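PDB 4FO0: actin-related protein 8 from Homo sapiens, which binds ATP, does not polymerise, and probably serves as a core component of the INO80 chromatin-remodelling complex in transcription, DNA replication and repair. Local coordinates for residues 278-287 and 357-367; 243-254 and 499-510. All coordinates share one frame; numbering follows the deposited sequence.

Contact 1 of 2, residues 278-287 and 357-367; sequences YGGSDVSRCF and APMALFYPATF. With ATP (adenosine-5'-triphosphate), chain C.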
# COMPACT_ATOMS: atom_id res chain seq x y z
N TYR A 278 0.03 -8.86 -3.83
CA TYR A 278 1.32 -8.65 -3.18
C TYR A 278 1.69 -7.19 -3.32
O TYR A 278 1.14 -6.50 -4.17
CB TYR A 278 2.39 -9.54 -3.79
CG TYR A 278 2.65 -9.25 -5.25
CD1 TYR A 278 2.05 -10.02 -6.26
CD2 TYR A 278 3.48 -8.21 -5.63
CE1 TYR A 278 2.29 -9.76 -7.59
CE2 TYR A 278 3.73 -7.93 -6.96
CZ TYR A 278 3.13 -8.71 -7.94
OH TYR A 278 3.39 -8.42 -9.26
N GLY A 279 2.59 -6.73 -2.46
CA GLY A 279 3.04 -5.34 -2.45
C GLY A 279 4.28 -5.15 -1.59
O GLY A 279 5.06 -6.08 -1.38
N GLY A 280 4.47 -3.94 -1.07
CA GLY A 280 5.66 -3.62 -0.30
C GLY A 280 6.01 -4.60 0.81
O GLY A 280 7.18 -4.84 1.09
N SER A 281 5.00 -5.16 1.46
CA SER A 281 5.23 -5.97 2.64
C SER A 281 5.92 -7.26 2.25
O SER A 281 6.85 -7.70 2.91
CB SER A 281 3.92 -6.25 3.40
OG SER A 281 3.04 -7.06 2.62
N ASP A 282 5.45 -7.86 1.15
CA ASP A 282 6.10 -9.05 0.59
C ASP A 282 7.56 -8.83 0.26
O ASP A 282 8.41 -9.68 0.54
CB ASP A 282 5.35 -9.52 -0.65
CG ASP A 282 3.88 -9.75 -0.36
OD1 ASP A 282 3.56 -10.81 0.21
OD2 ASP A 282 3.06 -8.86 -0.71
N VAL A 283 7.87 -7.68 -0.32
CA VAL A 283 9.26 -7.29 -0.50
C VAL A 283 10.02 -7.20 0.82
O VAL A 283 11.17 -7.61 0.92
CB VAL A 283 9.36 -5.94 -1.17
CG1 VAL A 283 10.83 -5.53 -1.32
CG2 VAL A 283 8.66 -5.98 -2.50
N SER A 284 9.38 -6.64 1.83
CA SER A 284 10.01 -6.50 3.13
C SER A 284 10.37 -7.87 3.69
O SER A 284 11.42 -8.05 4.27
CB SER A 284 9.11 -5.74 4.11
OG SER A 284 9.08 -4.36 3.79
N ARG A 285 9.49 -8.85 3.52
CA ARG A 285 9.70 -10.16 4.11
C ARG A 285 10.81 -10.84 3.33
O ARG A 285 11.73 -11.44 3.90
CB ARG A 285 8.40 -10.97 4.05
CG ARG A 285 8.51 -12.39 4.59
CD ARG A 285 7.50 -13.31 3.89
NE ARG A 285 6.24 -12.61 3.67
CZ ARG A 285 5.64 -12.42 2.50
NH1 ARG A 285 6.15 -12.90 1.37
NH2 ARG A 285 4.50 -11.75 2.48
N CYS A 286 10.75 -10.70 2.01
CA CYS A 286 11.75 -11.27 1.13
C CYS A 286 13.15 -10.74 1.46
O CYS A 286 14.10 -11.52 1.65
CB CYS A 286 11.37 -10.96 -0.32
SG CYS A 286 12.51 -11.56 -1.57
N PHE A 287 13.27 -9.42 1.54
CA PHE A 287 14.51 -8.77 1.94
C PHE A 287 15.03 -9.30 3.28
O PHE A 287 16.22 -9.53 3.46
CB PHE A 287 14.32 -7.26 2.02
CG PHE A 287 15.61 -6.50 2.17
CD1 PHE A 287 16.68 -6.78 1.33
CD2 PHE A 287 15.75 -5.52 3.13
CE1 PHE A 287 17.88 -6.09 1.45
CE2 PHE A 287 16.94 -4.82 3.25
CZ PHE A 287 18.01 -5.10 2.41
N ALA A 357 15.57 -8.25 -3.81
CA ALA A 357 14.29 -8.20 -3.12
C ALA A 357 13.22 -7.36 -3.84
O ALA A 357 12.10 -7.82 -4.04
CB ALA A 357 14.49 -7.71 -1.70
N PRO A 358 13.55 -6.12 -4.22
CA PRO A 358 12.59 -5.27 -4.93
C PRO A 358 12.20 -5.88 -6.26
O PRO A 358 11.07 -5.70 -6.72
CB PRO A 358 13.39 -3.98 -5.20
CG PRO A 358 14.50 -4.00 -4.22
CD PRO A 358 14.81 -5.43 -3.90
N MET A 359 13.12 -6.60 -6.89
CA MET A 359 12.84 -7.24 -8.17
C MET A 359 11.94 -8.46 -8.06
O MET A 359 11.52 -8.99 -9.08
CB MET A 359 14.13 -7.63 -8.88
CG MET A 359 14.89 -6.46 -9.43
SD MET A 359 16.24 -7.03 -10.46
CE MET A 359 15.41 -8.30 -11.41
N ALA A 360 11.66 -8.92 -6.85
CA ALA A 360 10.69 -10.00 -6.71
C ALA A 360 9.30 -9.50 -7.11
O ALA A 360 8.42 -10.30 -7.39
CB ALA A 360 10.69 -10.56 -5.33
N LEU A 361 9.11 -8.18 -7.14
CA LEU A 361 7.87 -7.60 -7.66
C LEU A 361 7.66 -7.98 -9.13
O LEU A 361 6.53 -8.01 -9.61
CB LEU A 361 7.84 -6.08 -7.50
CG LEU A 361 7.70 -5.61 -6.06
CD1 LEU A 361 7.92 -4.12 -5.98
CD2 LEU A 361 6.32 -5.99 -5.50
N PHE A 362 8.75 -8.28 -9.83
CA PHE A 362 8.66 -8.68 -11.22
C PHE A 362 8.74 -10.19 -11.40
O PHE A 362 8.37 -10.72 -12.45
CB PHE A 362 9.73 -7.95 -12.02
CG PHE A 362 9.64 -6.46 -11.90
CD1 PHE A 362 9.00 -5.70 -12.89
CD2 PHE A 362 10.15 -5.81 -10.78
CE1 PHE A 362 8.90 -4.32 -12.77
CE2 PHE A 362 10.05 -4.42 -10.64
CZ PHE A 362 9.43 -3.67 -11.64
N TYR A 363 9.21 -10.87 -10.35
CA TYR A 363 9.25 -12.33 -10.30
C TYR A 363 8.64 -12.84 -8.99
O TYR A 363 9.32 -13.47 -8.17
CB TYR A 363 10.68 -12.84 -10.49
CG TYR A 363 11.25 -12.38 -11.79
CD1 TYR A 363 11.05 -13.12 -12.95
CD2 TYR A 363 11.95 -11.18 -11.89
CE1 TYR A 363 11.55 -12.68 -14.16
CE2 TYR A 363 12.45 -10.73 -13.09
CZ TYR A 363 12.24 -11.49 -14.23
OH TYR A 363 12.74 -11.06 -15.44
N PRO A 364 7.34 -12.58 -8.79
CA PRO A 364 6.65 -12.84 -7.53
C PRO A 364 6.60 -14.31 -7.08
O PRO A 364 6.18 -14.58 -5.96
CB PRO A 364 5.24 -12.29 -7.79
CG PRO A 364 5.12 -12.24 -9.26
CD PRO A 364 6.47 -11.92 -9.77
N ALA A 365 7.02 -15.24 -7.92
CA ALA A 365 7.12 -16.62 -7.45
C ALA A 365 8.15 -16.66 -6.33
O ALA A 365 8.16 -17.56 -5.49
CB ALA A 365 7.53 -17.53 -8.58
N THR A 366 9.04 -15.67 -6.33
CA THR A 366 10.12 -15.57 -5.36
C THR A 366 9.58 -15.51 -3.94
O THR A 366 10.24 -15.91 -2.99
CB THR A 366 10.98 -14.31 -5.63
OG1 THR A 366 11.44 -14.33 -6.98
CG2 THR A 366 12.17 -14.23 -4.72
N PHE A 367 8.35 -15.00 -3.81
CA PHE A 367 7.70 -14.87 -2.51
C PHE A 367 7.38 -16.21 -1.88
O PHE A 367 7.18 -16.29 -0.67
CB PHE A 367 6.44 -14.00 -2.61
CG PHE A 367 6.75 -12.58 -2.93
CD1 PHE A 367 7.88 -11.97 -2.39
CD2 PHE A 367 5.96 -11.85 -3.79
CE1 PHE A 367 8.19 -10.65 -2.69
CE2 PHE A 367 6.26 -10.53 -4.09
CZ PHE A 367 7.37 -9.93 -3.54
PG ATP C . -2.55 -1.22 0.04
O1G ATP C . -2.62 -0.19 -1.05
O2G ATP C . -3.84 -1.46 0.79
O3G ATP C . -1.82 -2.50 -0.32
PB ATP C . -1.44 1.01 1.55
O1B ATP C . -1.37 0.99 3.05
O2B ATP C . -2.35 1.94 0.77
O3B ATP C . -1.60 -0.54 1.14
PA ATP C . 0.85 2.53 0.78
O1A ATP C . 0.82 3.28 2.08
O2A ATP C . 0.46 3.18 -0.53
O3A ATP C . 0.06 1.15 1.00
O5' ATP C . 2.32 1.95 0.61
C5' ATP C . 2.89 1.27 1.72
C4' ATP C . 4.15 0.57 1.26
O4' ATP C . 5.02 1.57 0.74
C3' ATP C . 4.89 -0.11 2.39
O3' ATP C . 5.23 -1.45 2.01
C2' ATP C . 6.14 0.71 2.56
O2' ATP C . 7.26 -0.05 2.98
C1' ATP C . 6.33 1.22 1.16
N9 ATP C . 7.28 2.35 1.13
C8 ATP C . 7.10 3.55 1.69
N7 ATP C . 8.18 4.34 1.48
C5 ATP C . 9.06 3.63 0.77
C6 ATP C . 10.41 3.87 0.22
N6 ATP C . 11.01 5.07 0.41
N1 ATP C . 11.00 2.85 -0.46
C2 ATP C . 10.40 1.66 -0.64
N3 ATP C . 9.17 1.37 -0.16
C4 ATP C . 8.47 2.31 0.54
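The Phe367 ring lies under Asp282, whose CB sits over the ring centre at 3.6 Å from the centroid. CB of Cys286 meets the edge of that ring, and its SG reaches on to Ala357 CA. Val283 works with both methyls: CG2 packs on Leu361 CG at 3.7 Å, while CG1 rests near the carbonyl of Ala357. In the nucleotide-binding fold of the actin family, helix 280-293 starts at the ATP ribose, with Gly280 CA 3.2 Å from O3' of ATP. At the start of 278-287 the Tyr278 ring takes Pro364 CB over one face and, at its edge, Leu361 CD2, 3.6 Å from CE2; the Phe367 ring stands at 53° to it. Tyr278 CG lies between backbone N and carbonyl carbon (chi1 63°), which swings the ring toward Leu361 and Pro364, and Tyr278 OH hydrogen-bonds to Leu478 O. With an alanine in place of Tyr278, a gap is likely to open beside Leu361, Pro364 and Phe367, and Leu478 O would lose this hydroxyl partner. Behind the ring contact, Asp282 is held through both oxygens: OD2 accepts from Gly279 N at the helix N-cap, and OD1 forms salt bridges with Arg285 NH2 (2.6 Å) and Arg63.

Contact 2 of 2, residues 243-254 and 499-510; sequences SGLSSTCIVDVG and KMYSSILVVGGG. With ATP (adenosine-5'-triphosphate), chain C.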
# COMPACT_ATOMS: atom_id res chain seq x y z
N SER A 243 -2.85 13.58 -10.54
CA SER A 243 -1.60 13.66 -11.28
C SER A 243 -1.75 14.52 -12.53
O SER A 243 -0.76 15.03 -13.05
CB SER A 243 -1.17 12.26 -11.69
OG SER A 243 -2.06 11.77 -12.67
N GLY A 244 -2.98 14.68 -13.00
CA GLY A 244 -3.26 15.50 -14.16
C GLY A 244 -3.18 14.75 -15.47
O GLY A 244 -3.17 15.36 -16.54
N LEU A 245 -3.13 13.43 -15.40
CA LEU A 245 -3.11 12.60 -16.60
C LEU A 245 -4.50 12.06 -16.92
O LEU A 245 -4.95 11.08 -16.32
CB LEU A 245 -2.15 11.42 -16.43
CG LEU A 245 -0.66 11.74 -16.54
CD1 LEU A 245 -0.40 13.23 -16.38
CD2 LEU A 245 0.12 10.95 -15.50
N SER A 246 -5.19 12.70 -17.87
CA SER A 246 -6.55 12.28 -18.20
C SER A 246 -6.60 10.83 -18.68
O SER A 246 -7.51 10.08 -18.31
CB SER A 246 -7.18 13.22 -19.24
OG SER A 246 -6.64 13.00 -20.54
N SER A 247 -5.64 10.44 -19.52
CA SER A 247 -5.55 9.06 -20.01
C SER A 247 -4.21 8.46 -19.64
O SER A 247 -3.16 9.06 -19.88
CB SER A 247 -5.76 8.99 -21.52
OG SER A 247 -7.14 9.00 -21.84
N THR A 248 -4.23 7.26 -19.08
CA THR A 248 -2.99 6.67 -18.60
C THR A 248 -3.24 5.29 -18.04
O THR A 248 -4.34 4.99 -17.56
CB THR A 248 -2.35 7.57 -17.50
OG1 THR A 248 -1.11 7.02 -17.07
CG2 THR A 248 -3.27 7.71 -16.30
N CYS A 249 -2.23 4.44 -18.11
CA CYS A 249 -2.24 3.21 -17.34
C CYS A 249 -1.79 3.53 -15.91
O CYS A 249 -0.75 4.16 -15.70
CB CYS A 249 -1.32 2.18 -18.00
SG CYS A 249 -1.25 0.59 -17.14
N ILE A 250 -2.60 3.14 -14.92
CA ILE A 250 -2.30 3.40 -13.52
C ILE A 250 -1.89 2.14 -12.80
O ILE A 250 -2.55 1.10 -12.92
CB ILE A 250 -3.51 3.89 -12.74
CG1 ILE A 250 -4.31 4.87 -13.57
CG2 ILE A 250 -3.07 4.50 -11.39
CD1 ILE A 250 -3.45 5.99 -14.10
N VAL A 251 -0.82 2.24 -12.02
CA VAL A 251 -0.38 1.12 -11.20
C VAL A 251 -0.28 1.62 -9.78
O VAL A 251 0.48 2.54 -9.50
CB VAL A 251 1.01 0.62 -11.63
CG1 VAL A 251 1.40 -0.56 -10.78
CG2 VAL A 251 1.01 0.25 -13.11
N ASP A 252 -1.05 1.03 -8.88
CA ASP A 252 -0.94 1.41 -7.48
C ASP A 252 -0.28 0.28 -6.72
O ASP A 252 -0.90 -0.76 -6.47
CB ASP A 252 -2.31 1.75 -6.89
CG ASP A 252 -2.23 2.22 -5.42
OD1 ASP A 252 -1.31 1.80 -4.68
OD2 ASP A 252 -3.11 3.01 -4.99
N VAL A 253 1.00 0.45 -6.38
CA VAL A 253 1.67 -0.54 -5.54
C VAL A 253 1.58 -0.13 -4.09
O VAL A 253 2.20 0.86 -3.67
CB VAL A 253 3.15 -0.74 -5.90
CG1 VAL A 253 3.64 -2.05 -5.31
CG2 VAL A 253 3.34 -0.75 -7.40
N GLY A 254 0.79 -0.87 -3.32
CA GLY A 254 0.63 -0.54 -1.92
C GLY A 254 1.47 -1.45 -1.06
O GLY A 254 2.44 -2.07 -1.52
N LYS A 499 -2.09 5.35 -26.37
CA LYS A 499 -2.11 6.27 -25.24
C LYS A 499 -1.60 5.63 -23.96
O LYS A 499 -0.84 6.25 -23.22
CB LYS A 499 -3.51 6.85 -25.05
CG LYS A 499 -3.97 7.72 -26.22
CD LYS A 499 -5.14 8.63 -25.86
CE LYS A 499 -6.44 7.85 -25.70
NZ LYS A 499 -7.52 8.72 -25.13
N MET A 500 -1.99 4.38 -23.72
CA MET A 500 -1.59 3.65 -22.52
C MET A 500 -0.11 3.30 -22.47
O MET A 500 0.54 3.54 -21.44
CB MET A 500 -2.43 2.37 -22.36
CG MET A 500 -3.94 2.62 -22.27
SD MET A 500 -4.36 3.95 -21.13
CE MET A 500 -6.11 4.14 -21.40
N TYR A 501 0.43 2.73 -23.54
CA TYR A 501 1.86 2.41 -23.58
C TYR A 501 2.66 3.68 -23.38
O TYR A 501 3.69 3.67 -22.71
CB TYR A 501 2.31 1.77 -24.90
CG TYR A 501 1.79 0.37 -25.15
CD1 TYR A 501 2.28 -0.71 -24.44
CD2 TYR A 501 0.83 0.14 -26.12
CE1 TYR A 501 1.80 -2.00 -24.68
CE2 TYR A 501 0.34 -1.13 -26.37
CZ TYR A 501 0.83 -2.20 -25.65
OH TYR A 501 0.33 -3.47 -25.90
N SER A 502 2.13 4.77 -23.86
CA SER A 502 2.86 5.99 -23.89
C SER A 502 2.88 6.65 -22.53
O SER A 502 3.67 7.51 -22.27
CB SER A 502 2.26 6.88 -24.96
OG SER A 502 1.87 8.12 -24.44
N SER A 503 2.00 6.22 -21.66
CA SER A 503 1.87 6.81 -20.34
C SER A 503 1.52 5.79 -19.26
O SER A 503 0.37 5.35 -19.14
CB SER A 503 0.81 7.91 -20.36
OG SER A 503 0.63 8.48 -19.07
N ILE A 504 2.51 5.43 -18.46
CA ILE A 504 2.28 4.55 -17.31
C ILE A 504 2.57 5.27 -15.99
O ILE A 504 3.72 5.62 -15.68
CB ILE A 504 3.11 3.27 -17.41
CG1 ILE A 504 2.76 2.54 -18.71
CG2 ILE A 504 2.85 2.39 -16.22
CD1 ILE A 504 3.95 1.86 -19.37
N LEU A 505 1.52 5.51 -15.22
CA LEU A 505 1.65 6.21 -13.96
C LEU A 505 1.80 5.22 -12.81
O LEU A 505 1.02 4.26 -12.70
CB LEU A 505 0.42 7.08 -13.73
CG LEU A 505 0.35 7.79 -12.40
CD1 LEU A 505 1.56 8.70 -12.24
CD2 LEU A 505 -0.98 8.55 -12.29
N VAL A 506 2.81 5.43 -11.98
CA VAL A 506 3.00 4.55 -10.84
C VAL A 506 2.82 5.25 -9.50
O VAL A 506 3.51 6.22 -9.16
CB VAL A 506 4.34 3.82 -10.88
CG1 VAL A 506 4.49 2.97 -9.63
CG2 VAL A 506 4.40 2.96 -12.12
N VAL A 507 1.89 4.71 -8.73
CA VAL A 507 1.40 5.37 -7.55
C VAL A 507 1.49 4.48 -6.28
O VAL A 507 1.73 3.26 -6.37
CB VAL A 507 -0.00 5.87 -7.87
CG1 VAL A 507 -1.04 5.23 -6.99
CG2 VAL A 507 -0.04 7.39 -7.85
N GLY A 508 1.35 5.08 -5.10
CA GLY A 508 1.48 4.36 -3.85
C GLY A 508 2.92 4.17 -3.40
O GLY A 508 3.85 4.55 -4.09
N GLY A 509 3.12 3.56 -2.24
CA GLY A 509 4.44 3.52 -1.63
C GLY A 509 5.28 2.35 -2.08
O GLY A 509 6.51 2.41 -2.03
N GLY A 510 4.62 1.30 -2.53
CA GLY A 510 5.25 0.01 -2.75
C GLY A 510 6.43 0.02 -3.71
O GLY A 510 7.32 -0.81 -3.59
PG ATP C . -2.55 -1.22 0.04
O1G ATP C . -2.62 -0.19 -1.05
O2G ATP C . -3.84 -1.46 0.79
O3G ATP C . -1.82 -2.50 -0.32
PB ATP C . -1.44 1.01 1.55
O1B ATP C . -1.37 0.99 3.05
O2B ATP C . -2.35 1.94 0.77
O3B ATP C . -1.60 -0.54 1.14
PA ATP C . 0.85 2.53 0.78
O1A ATP C . 0.82 3.28 2.08
O2A ATP C . 0.46 3.18 -0.53
O3A ATP C . 0.06 1.15 1.00
O5' ATP C . 2.32 1.95 0.61
C5' ATP C . 2.89 1.27 1.72
C4' ATP C . 4.15 0.57 1.26
O4' ATP C . 5.02 1.57 0.74
C3' ATP C . 4.89 -0.11 2.39
O3' ATP C . 5.23 -1.45 2.01
C2' ATP C . 6.14 0.71 2.56
O2' ATP C . 7.26 -0.05 2.98
C1' ATP C . 6.33 1.22 1.16
N9 ATP C . 7.28 2.35 1.13
C8 ATP C . 7.10 3.55 1.69
N7 ATP C . 8.18 4.34 1.48
C5 ATP C . 9.06 3.63 0.77
C6 ATP C . 10.41 3.87 0.22
N6 ATP C . 11.01 5.07 0.41
N1 ATP C . 11.00 2.85 -0.46
C2 ATP C . 10.40 1.66 -0.64
N3 ATP C . 9.17 1.37 -0.16
C4 ATP C . 8.47 2.31 0.54
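Cys249 to Val253 and Ser503 to Val507 run side by side in the six-stranded sheet of one half of the actin-type nucleotide-binding fold. Strands 247-253 and 503-507 are parallel, their short axes 32° apart, and a ladder of backbone hydrogen bonds joins them. Cys249 N bonds to Ser503 O, Leu505 N to Cys249 O at 2.7 Å, Val251 N to Leu505 O, Val507 N to Val251 O and Val253 N to Val507 O. Beyond the last strand pair, Gly510 N reaches Val253 O at 2.7 Å from 44° above the carbonyl plane, carrying the pairing into the turn Gly508-Gly510.

Apolar packing covers both faces. Ile250 CD1 lies beside Leu505 CD2 (4.0 Å), both side chains pointing the same way; Leu505 CD2 also touches Ser243 OG, which hydrogen-bonds to Thr240 O. On the opposite face Val251 meets Ile504 and Val506, with helix 480-489 packed over Val251.

At the end of the strands away from ATP, Thr248 OG1, anti to its own N (chi1 -178°), and Ser503 OG share a hydrogen bond of 3.0 Å, and Lys499 NZ makes a weak one to Ser247 OG besides its salt bridge to Glu264.

In the ATP pocket, Gly509 N donates to O2A of ATP at 3.2 Å, and Gly254 CA lies 3.4 Å from O1G of ATP. A CB on Gly254 or Gly509 would collide with the nucleotide, so these bare backbones let the strand ends close directly on phosphate and ribose.

In the fold
After the eight-stranded mixed sheet's strands from 17-21 to 229-234 and helix 235-243, the chain lays down strand 247-253, which turns at Gly254 into strand 258-264 and then strand 274-276 before reaching helix 280-293. Contact 1 closes first, bringing 357-367 back against that helix's start after helix 306-319 and two strands. Only past the unmodelled residues 380-470 does strand 503-507 return to strand 247-253 and close the wider loop of contact 2, within which contact 1 falls. The two join where Gly280 N lies 2.8 Å from Gly254 O, a probable hydrogen bond. Contact 2 pairs neighbouring strands in the middle of the six-stranded sheet; contact 1 packs the start of helix 280-293 on the end of helix 353-359 and the turns after it.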